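Local coordinates for cystathionine beta-lyase family protein, YNBB B.subtilis ortholog (Clostridium acetobutylicum, PDB 3HVY) that is a pyridoxal-phosphate enzyme, probably a lyase of the cystathionine beta-lyase and methionine gamma-lyase kind, thought to be involved in aluminium resistance, at residues 8-13 / 414-419; 46-51 / 222-227; 123-128 / 134-139. All blocks are in the same frame, centred on the assembly; numbering follows the deposited sequence.

Interaction 1 (8-13 / 414-419)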
loop_
_atom_site.group_PDB
_atom_site.type_symbol
_atom_site.label_atom_id
_atom_site.label_comp_id
_atom_site.label_asym_id
_atom_site.label_seq_id
_atom_site.Cartn_x
_atom_site.Cartn_y
_atom_site.Cartn_z
ATOM N N ARG D 8 -22.155 -34.730 -1.746
ATOM C CA ARG D 8 -23.451 -34.171 -2.146
ATOM C C ARG D 8 -23.264 -32.850 -2.940
ATOM O O ARG D 8 -23.795 -32.671 -4.031
ATOM C CB ARG D 8 -24.337 -33.989 -0.886
ATOM N N SER D 9 -22.471 -31.935 -2.398
ATOM C CA SER D 9 -22.207 -30.644 -3.046
ATOM C C SER D 9 -21.515 -30.810 -4.398
ATOM O O SER D 9 -21.858 -30.141 -5.391
ATOM C CB SER D 9 -21.378 -29.754 -2.124
ATOM O OG SER D 9 -21.047 -28.554 -2.774
ATOM N N LEU D 10 -20.554 -31.717 -4.450
ATOM C CA LEU D 10 -19.849 -31.939 -5.677
ATOM C C LEU D 10 -20.782 -32.490 -6.726
ATOM O O LEU D 10 -20.753 -32.063 -7.881
ATOM C CB LEU D 10 -18.663 -32.880 -5.446
ATOM C CG LEU D 10 -17.456 -32.279 -4.708
ATOM C CD1 LEU D 10 -16.382 -33.407 -4.534
ATOM C CD2 LEU D 10 -16.905 -31.080 -5.479
HETATM N N MSE D 11 -21.612 -33.449 -6.345
HETATM C CA MSE D 11 -22.542 -34.014 -7.318
HETATM C C MSE D 11 -23.641 -33.018 -7.715
HETATM O O MSE D 11 -23.946 -32.884 -8.915
HETATM C CB MSE D 11 -23.165 -35.291 -6.799
HETATM C CG MSE D 11 -22.140 -36.343 -6.518
HETATM SE SE MSE D 11 -22.880 -38.064 -6.004
HETATM C CE MSE D 11 -24.276 -37.549 -4.430
ATOM N N ASN D 12 -24.181 -32.286 -6.737
ATOM C CA ASN D 12 -25.297 -31.351 -6.993
ATOM C C ASN D 12 -24.876 -30.039 -7.640
ATOM O O ASN D 12 -25.480 -29.613 -8.626
ATOM C CB ASN D 12 -26.056 -31.032 -5.706
ATOM C CG ASN D 12 -26.813 -32.228 -5.155
ATOM O OD1 ASN D 12 -26.963 -33.260 -5.821
ATOM N ND2 ASN D 12 -27.316 -32.085 -3.929
ATOM N N LYS D 13 -23.857 -29.396 -7.085
ATOM C CA LYS D 13 -23.432 -28.102 -7.571
ATOM C C LYS D 13 -22.536 -28.205 -8.794
ATOM O O LYS D 13 -22.651 -27.377 -9.694
ATOM C CB LYS D 13 -22.743 -27.284 -6.466
ATOM N N ALA D 414 -6.494 -27.740 -6.046
ATOM C CA ALA D 414 -6.023 -28.432 -7.256
ATOM C C ALA D 414 -6.840 -29.670 -7.580
ATOM O O ALA D 414 -7.298 -29.902 -8.720
ATOM C CB ALA D 414 -4.535 -28.792 -7.077
ATOM N N LYS D 415 -7.037 -30.472 -6.544
ATOM C CA LYS D 415 -7.811 -31.746 -6.630
ATOM C C LYS D 415 -9.236 -31.459 -7.059
ATOM O O LYS D 415 -9.730 -32.037 -8.024
ATOM C CB LYS D 415 -7.689 -32.445 -5.246
ATOM C CG LYS D 415 -8.692 -33.475 -4.817
ATOM C CD LYS D 415 -8.322 -33.919 -3.378
ATOM C CE LYS D 415 -9.138 -33.240 -2.380
ATOM N NZ LYS D 415 -8.752 -33.730 -1.052
ATOM N N LEU D 416 -9.878 -30.498 -6.419
ATOM C CA LEU D 416 -11.270 -30.154 -6.756
ATOM C C LEU D 416 -11.374 -29.649 -8.194
ATOM O O LEU D 416 -12.288 -30.008 -8.940
ATOM C CB LEU D 416 -11.811 -29.104 -5.758
ATOM C CG LEU D 416 -12.041 -29.646 -4.306
ATOM C CD1 LEU D 416 -12.338 -28.566 -3.240
ATOM C CD2 LEU D 416 -13.148 -30.682 -4.314
ATOM N N GLY D 417 -10.401 -28.850 -8.584
ATOM C CA GLY D 417 -10.346 -28.322 -9.937
ATOM C C GLY D 417 -10.245 -29.423 -10.963
ATOM O O GLY D 417 -10.957 -29.399 -11.966
ATOM N N VAL D 418 -9.377 -30.411 -10.714
ATOM C CA VAL D 418 -9.255 -31.520 -11.658
ATOM C C VAL D 418 -10.544 -32.332 -11.762
ATOM O O VAL D 418 -10.931 -32.727 -12.861
ATOM C CB VAL D 418 -8.018 -32.384 -11.337
ATOM C CG1 VAL D 418 -7.961 -33.680 -12.227
ATOM C CG2 VAL D 418 -6.784 -31.508 -11.471
ATOM N N LEU D 419 -11.213 -32.561 -10.627
ATOM C CA LEU D 419 -12.439 -33.306 -10.632
ATOM C C LEU D 419 -13.501 -32.535 -11.418
ATOM O O LEU D 419 -14.223 -33.129 -12.234
ATOM C CB LEU D 419 -12.955 -33.592 -9.222
ATOM C CG LEU D 419 -12.044 -34.364 -8.272
ATOM C CD1 LEU D 419 -12.793 -34.629 -6.945
ATOM C CD2 LEU D 419 -11.513 -35.675 -8.918
#

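Interaction 2 (46-51 / 222-227)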
loop_
_atom_site.group_PDB
_atom_site.type_symbol
_atom_site.label_atom_id
_atom_site.label_comp_id
_atom_site.label_asym_id
_atom_site.label_seq_id
_atom_site.Cartn_x
_atom_site.Cartn_y
_atom_site.Cartn_z
ATOM N N GLN D 46 11.572 -26.454 4.168
ATOM C CA GLN D 46 11.052 -25.535 5.143
ATOM C C GLN D 46 12.150 -25.145 6.141
ATOM O O GLN D 46 12.255 -23.986 6.560
ATOM C CB GLN D 46 9.856 -26.131 5.890
ATOM C CG GLN D 46 9.299 -25.181 6.945
ATOM C CD GLN D 46 8.421 -24.144 6.344
ATOM O OE1 GLN D 46 7.256 -24.409 6.069
ATOM N NE2 GLN D 46 8.968 -22.940 6.120
ATOM N N LEU D 47 12.914 -26.137 6.567
ATOM C CA LEU D 47 14.025 -25.937 7.471
ATOM C C LEU D 47 15.130 -25.098 6.844
ATOM O O LEU D 47 15.665 -24.202 7.453
ATOM C CB LEU D 47 14.589 -27.295 7.892
ATOM C CG LEU D 47 15.816 -27.262 8.820
ATOM C CD1 LEU D 47 15.519 -26.520 10.173
ATOM C CD2 LEU D 47 16.283 -28.696 9.075
ATOM N N LYS D 48 15.468 -25.365 5.593
ATOM C CA LYS D 48 16.471 -24.534 4.900
ATOM C C LYS D 48 16.085 -23.026 4.939
ATOM O O LYS D 48 16.935 -22.128 5.101
ATOM C CB LYS D 48 16.542 -25.064 3.457
ATOM C CG LYS D 48 17.255 -24.246 2.454
ATOM C CD LYS D 48 17.666 -25.086 1.199
ATOM C CE LYS D 48 16.551 -25.540 0.296
ATOM N NZ LYS D 48 17.048 -26.118 -1.071
ATOM N N VAL D 49 14.798 -22.738 4.725
ATOM C CA VAL D 49 14.342 -21.375 4.669
ATOM C C VAL D 49 14.348 -20.765 6.074
ATOM O O VAL D 49 14.845 -19.671 6.258
ATOM C CB VAL D 49 12.939 -21.233 3.938
ATOM C CG1 VAL D 49 12.426 -19.835 4.060
ATOM C CG2 VAL D 49 13.079 -21.593 2.413
ATOM N N LEU D 50 13.829 -21.479 7.056
ATOM C CA LEU D 50 13.815 -20.997 8.413
ATOM C C LEU D 50 15.245 -20.646 8.852
ATOM O O LEU D 50 15.504 -19.577 9.446
ATOM C CB LEU D 50 13.228 -22.078 9.323
ATOM C CG LEU D 50 13.190 -21.776 10.816
ATOM C CD1 LEU D 50 12.373 -20.473 11.065
ATOM C CD2 LEU D 50 12.654 -22.990 11.621
ATOM N N LYS D 51 16.200 -21.522 8.587
ATOM C CA LYS D 51 17.584 -21.228 9.001
ATOM C C LYS D 51 18.117 -19.947 8.346
ATOM O O LYS D 51 18.835 -19.178 8.960
ATOM C CB LYS D 51 18.541 -22.355 8.621
ATOM C CG LYS D 51 18.392 -23.643 9.381
ATOM C CD LYS D 51 19.618 -24.551 9.189
ATOM C CE LYS D 51 20.001 -24.761 7.734
ATOM N NZ LYS D 51 21.140 -25.728 7.576
ATOM N N GLY D 222 10.642 -24.266 -10.715
ATOM C CA GLY D 222 11.359 -25.351 -10.059
ATOM C C GLY D 222 11.709 -25.104 -8.596
ATOM O O GLY D 222 12.199 -26.000 -7.919
ATOM N N GLU D 223 11.497 -23.908 -8.091
ATOM C CA GLU D 223 11.995 -23.582 -6.759
ATOM C C GLU D 223 11.315 -24.429 -5.760
ATOM O O GLU D 223 10.118 -24.553 -5.814
ATOM C CB GLU D 223 11.749 -22.108 -6.412
ATOM C CG GLU D 223 12.379 -21.089 -7.420
ATOM C CD GLU D 223 11.494 -20.738 -8.616
ATOM O OE1 GLU D 223 10.395 -21.319 -8.780
ATOM O OE2 GLU D 223 11.916 -19.849 -9.407
ATOM N N PHE D 224 12.090 -25.002 -4.843
ATOM C CA PHE D 224 11.616 -25.904 -3.772
ATOM C C PHE D 224 10.903 -27.194 -4.173
ATOM O O PHE D 224 10.348 -27.882 -3.287
ATOM C CB PHE D 224 10.721 -25.137 -2.813
ATOM C CG PHE D 224 11.381 -23.931 -2.219
ATOM C CD1 PHE D 224 12.624 -24.025 -1.634
ATOM C CD2 PHE D 224 10.768 -22.684 -2.276
ATOM C CE1 PHE D 224 13.250 -22.909 -1.084
ATOM C CE2 PHE D 224 11.419 -21.546 -1.765
ATOM C CZ PHE D 224 12.637 -21.676 -1.154
ATOM N N VAL D 225 10.956 -27.567 -5.453
ATOM C CA VAL D 225 10.401 -28.825 -5.866
ATOM C C VAL D 225 11.348 -30.000 -5.497
ATOM O O VAL D 225 10.896 -31.115 -5.222
ATOM C CB VAL D 225 10.021 -28.830 -7.348
ATOM C CG1 VAL D 225 9.522 -30.279 -7.752
ATOM C CG2 VAL D 225 8.952 -27.735 -7.610
ATOM N N GLU D 226 12.644 -29.746 -5.502
ATOM C CA GLU D 226 13.629 -30.705 -5.040
ATOM C C GLU D 226 14.329 -30.096 -3.827
ATOM O O GLU D 226 14.140 -28.916 -3.493
ATOM C CB GLU D 226 14.651 -31.033 -6.141
ATOM C CG GLU D 226 14.051 -31.694 -7.399
ATOM C CD GLU D 226 15.096 -32.316 -8.317
ATOM O OE1 GLU D 226 15.956 -33.026 -7.802
ATOM O OE2 GLU D 226 15.033 -32.152 -9.559
ATOM N N GLU D 227 15.190 -30.886 -3.204
ATOM C CA GLU D 227 15.932 -30.422 -2.021
ATOM C C GLU D 227 17.128 -29.559 -2.392
ATOM O O GLU D 227 17.723 -28.913 -1.528
ATOM C CB GLU D 227 16.312 -31.627 -1.129
ATOM C CG GLU D 227 17.378 -32.552 -1.597
ATOM C CD GLU D 227 17.106 -33.294 -2.936
ATOM O OE1 GLU D 227 15.924 -33.469 -3.426
ATOM O OE2 GLU D 227 18.145 -33.713 -3.497
HETATM O O HOH W 1 15.166 -26.288 -2.961
#

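Interaction 3 (123-128 / 134-139)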
loop_
_atom_site.group_PDB
_atom_site.type_symbol
_atom_site.label_atom_id
_atom_site.label_comp_id
_atom_site.label_asym_id
_atom_site.label_seq_id
_atom_site.Cartn_x
_atom_site.Cartn_y
_atom_site.Cartn_z
ATOM N N CYS D 123 19.202 -26.780 -24.448
ATOM C CA CYS D 123 18.022 -27.595 -24.291
ATOM C C CYS D 123 17.041 -27.387 -25.446
ATOM O O CYS D 123 15.838 -27.385 -25.229
ATOM C CB CYS D 123 17.317 -27.213 -22.995
ATOM S SG CYS D 123 18.345 -27.337 -21.564
ATOM N N GLY D 124 17.530 -27.191 -26.664
ATOM C CA GLY D 124 16.634 -26.907 -27.784
ATOM C C GLY D 124 16.053 -25.491 -27.742
ATOM O O GLY D 124 16.605 -24.601 -27.113
HETATM N N MSE D 125 14.956 -25.287 -28.465
HETATM C CA MSE D 125 14.271 -23.985 -28.580
HETATM C C MSE D 125 13.833 -23.435 -27.217
HETATM O O MSE D 125 13.231 -24.139 -26.403
HETATM C CB MSE D 125 13.050 -24.119 -29.496
HETATM C CG MSE D 125 12.460 -22.781 -30.067
HETATM SE SE MSE D 125 13.750 -21.797 -31.127
HETATM C CE MSE D 125 14.446 -23.217 -32.274
ATOM N N PRO D 126 14.191 -22.182 -26.930
ATOM C CA PRO D 126 13.764 -21.608 -25.689
ATOM C C PRO D 126 12.284 -21.273 -25.693
ATOM O O PRO D 126 11.668 -21.228 -26.764
ATOM C CB PRO D 126 14.572 -20.306 -25.600
ATOM C CG PRO D 126 15.553 -20.352 -26.632
ATOM C CD PRO D 126 15.065 -21.277 -27.688
ATOM N N TYR D 127 11.747 -21.107 -24.488
ATOM C CA TYR D 127 10.409 -20.537 -24.244
ATOM C C TYR D 127 10.142 -19.348 -25.164
ATOM O O TYR D 127 10.994 -18.493 -25.320
ATOM C CB TYR D 127 10.276 -20.068 -22.771
ATOM C CG TYR D 127 9.368 -20.942 -21.929
ATOM N N ASP D 128 8.937 -19.297 -25.729
ATOM C CA ASP D 128 8.523 -18.289 -26.746
ATOM C C ASP D 128 8.821 -16.854 -26.373
ATOM O O ASP D 128 9.249 -16.074 -27.188
ATOM C CB ASP D 128 7.011 -18.402 -26.996
ATOM C CG ASP D 128 6.621 -19.718 -27.681
ATOM O OD1 ASP D 128 7.415 -20.226 -28.519
ATOM O OD2 ASP D 128 5.507 -20.225 -27.377
ATOM N N ILE D 134 16.575 -12.802 -27.512
ATOM C CA ILE D 134 17.634 -13.339 -28.373
ATOM C C ILE D 134 17.723 -12.564 -29.714
ATOM O O ILE D 134 18.814 -12.222 -30.180
ATOM C CB ILE D 134 17.402 -14.852 -28.613
ATOM C CG1 ILE D 134 17.579 -15.582 -27.279
ATOM C CG2 ILE D 134 18.333 -15.352 -29.718
ATOM C CD1 ILE D 134 16.820 -16.871 -27.101
ATOM N N GLY D 135 16.570 -12.287 -30.308
ATOM C CA GLY D 135 16.485 -11.568 -31.589
ATOM C C GLY D 135 16.319 -12.553 -32.723
ATOM O O GLY D 135 17.126 -12.616 -33.640
HETATM N N MSE D 136 15.258 -13.327 -32.671
HETATM C CA MSE D 136 15.093 -14.385 -33.630
HETATM C C MSE D 136 14.455 -13.974 -34.920
HETATM O O MSE D 136 14.608 -14.657 -35.905
HETATM C CB MSE D 136 14.411 -15.580 -32.977
HETATM C CG MSE D 136 15.466 -16.403 -32.289
HETATM SE SE MSE D 136 14.652 -17.803 -31.435
HETATM C CE MSE D 136 15.903 -18.271 -30.090
ATOM N N ASP D 137 13.813 -12.819 -34.947
ATOM C CA ASP D 137 13.210 -12.297 -36.173
ATOM C C ASP D 137 13.913 -10.991 -36.566
ATOM O O ASP D 137 13.743 -9.982 -35.904
ATOM C CB ASP D 137 11.707 -12.098 -35.927
ATOM C CG ASP D 137 10.986 -11.493 -37.104
ATOM O OD1 ASP D 137 11.639 -11.098 -38.098
ATOM O OD2 ASP D 137 9.746 -11.392 -37.012
ATOM N N ASP D 138 14.681 -11.014 -37.648
ATOM C CA ASP D 138 15.455 -9.855 -38.081
ATOM C C ASP D 138 14.615 -8.768 -38.789
ATOM O O ASP D 138 15.159 -7.774 -39.266
ATOM C CB ASP D 138 16.658 -10.297 -38.946
ATOM N N SER D 139 13.297 -8.935 -38.850
ATOM C CA SER D 139 12.417 -7.895 -39.397
ATOM C C SER D 139 11.893 -6.952 -38.296
ATOM O O SER D 139 11.254 -5.954 -38.595
ATOM C CB SER D 139 11.205 -8.525 -40.110
ATOM O OG SER D 139 10.204 -8.979 -39.192
#

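Interaction 1 (8-13 / 414-419)
With CG lying opposite the carbonyl carbon and beside the backbone N (chi1 -74° in Leu10, -70° in Leu416), Leu10 heads for the other helix, while Leu416 sets off across the gap and brings only its CD2 end in. This is helix-to-helix packing at the edge of a pyridoxal-phosphate enzyme of the aminotransferase fold: helix 4-14, near the N-terminus, rests on helix 411-422, close to the C-terminal end of the chain. The backbones stay well apart, Leu10 CA and Leu416 CA being 8.8 Å from each other, and the leucine side chains span the gap. Leu10 points toward helix 411-422, and one turn of that helix receives it: Leu416 and Leu419, three residues apart, present their methyl ends to its two branches. Branched, apolar and unable to form hydrogen bonds, leucine suits a buried site where no polar bond crosses between the segments. Ile16 touches both Leu10 and Leu419, and Leu47 of the second subunit packs on Leu10 and Leu416, so the seam also belongs to the subunit interface. The side chains of Leu10 and Leu416 cross at about a right angle, with Leu10 CD2 4.0 Å from Leu416 CD2, while the other branch sets Leu10 CD1 4.5 Å from Leu419 CD1.

Interaction 2 (46-51 / 222-227)
Lys48 and Val49, neighbours on the long helix 18-55, meet the loop 222-227 in different ways: the lysine reaches for a backbone oxygen, and a second through a water, while the valine presses on an aromatic ring. Val49 and Phe224 cross at about a right angle. The valine CG2 branch approaches the outer end of the ring obliquely, 3.6 Å from Phe224 CZ and 3.7 Å from Phe224 CE1. A compact branched residue suits this place, because Ile86 touches both Val49 and Phe224, while Pro298 packs on the valine and Ala297 on the ring. Phe224 itself sits at a turn of positive phi, and its flat ring carries the loop's apolar surface out to the helix.

Lys48 runs past the edge of the same ring, its CE near the ring plane and 4.4 Å from Phe224 CE1. The chain starts with CG opposite the backbone N, then bends at chi3 (70°), which turns the amino group toward Glu227. There Lys48 NZ donates to Glu227 O over 2.9 Å, arriving from above the carbonyl plane with a C=O...N angle of 120°. A water 2.7 Å from Lys48 NZ, which it accepts from, lies between it and Glu226 O, and that oxygen also receives Asn45 ND2 from the helix. Farther back in the loop, Glu223 O is hydrogen-bonded to Asn245 ND2, next to Lys244, the residue carrying the pyridoxal phosphate.

A flexible lysine thus brings its CE methylene to an aromatic edge and its ammonium group to a peptide oxygen. The loop between strands 214-218 and 237-241 is consequently tied to the helix by polar bonds through its main chain and by apolar contact through Phe224; the positive charge of Lys48 would probably polarise the carbonyl of Glu227 and strengthen that bond.

Interaction 3 (123-128 / 134-139)
Apolar contacts alone join Pro126 and Met125 to Ile134 and Met136, both methionines being selenomethionines: the loop leading into the short helix 131-134 meets the end of that helix and the residues after it. The proline ring takes the central place: its CG lies 3.7 Å from Ile134 CD1, and its CD faces the methyl end of Met136, with Pro126 CD 3.9 Å from Met136 CE. Met136 is extended beyond CG (chi2 177°), which carries that methyl up to the CD and CG of the proline ring. Met125 is folded instead, bent at chi2 and chi3, and slides past Met136 in the opposite direction, with Met125 SE 4.1 Å from Met136 SE. A rigid ring offers a fixed surface, and long unbranched side chains can adapt to it.

The polar bonds are local to the second segment. Ser139 N donates to Asp137 OD1 over 2.8 Å, closing an Asx turn, and Ser139 OG reaches the same oxygen, Asp137 OD1, also at 2.8 Å; both donors come from one face of the carboxylate. Gly135, with phi 98°, is the C-prime residue of a Schellman motif that ends the helix and redirects the chain.

In the fold, Pro126 O is hydrogen-bonded to His131 NE2 of helix 131-134, and Tyr152 of strand 151-154, outermost in the sheet of this chain, packs on Pro126, Ile134 and Met136.

The three contacts are nested along the chain: interaction 3 lies inside the loop closed by interaction 2, which itself lies inside the loop closed by interaction 1. Interaction 1 pairs the two end regions of the chain, and its centre is about 31 Å from that of interaction 2. Consecutive helices 4-14 and 18-55 carry the N-terminal sides of these two contacts. Segment 222-227 follows strand 214-218 and segment 123-128 follows strand 118-121, both of the seven-stranded mixed sheet; interactions 2 and 3 lie on opposite sides of the chain's centre, about 32 Å apart between centres. Interactions 1 and 2 both meet the second subunit, whereas interaction 3 stays within its own chain.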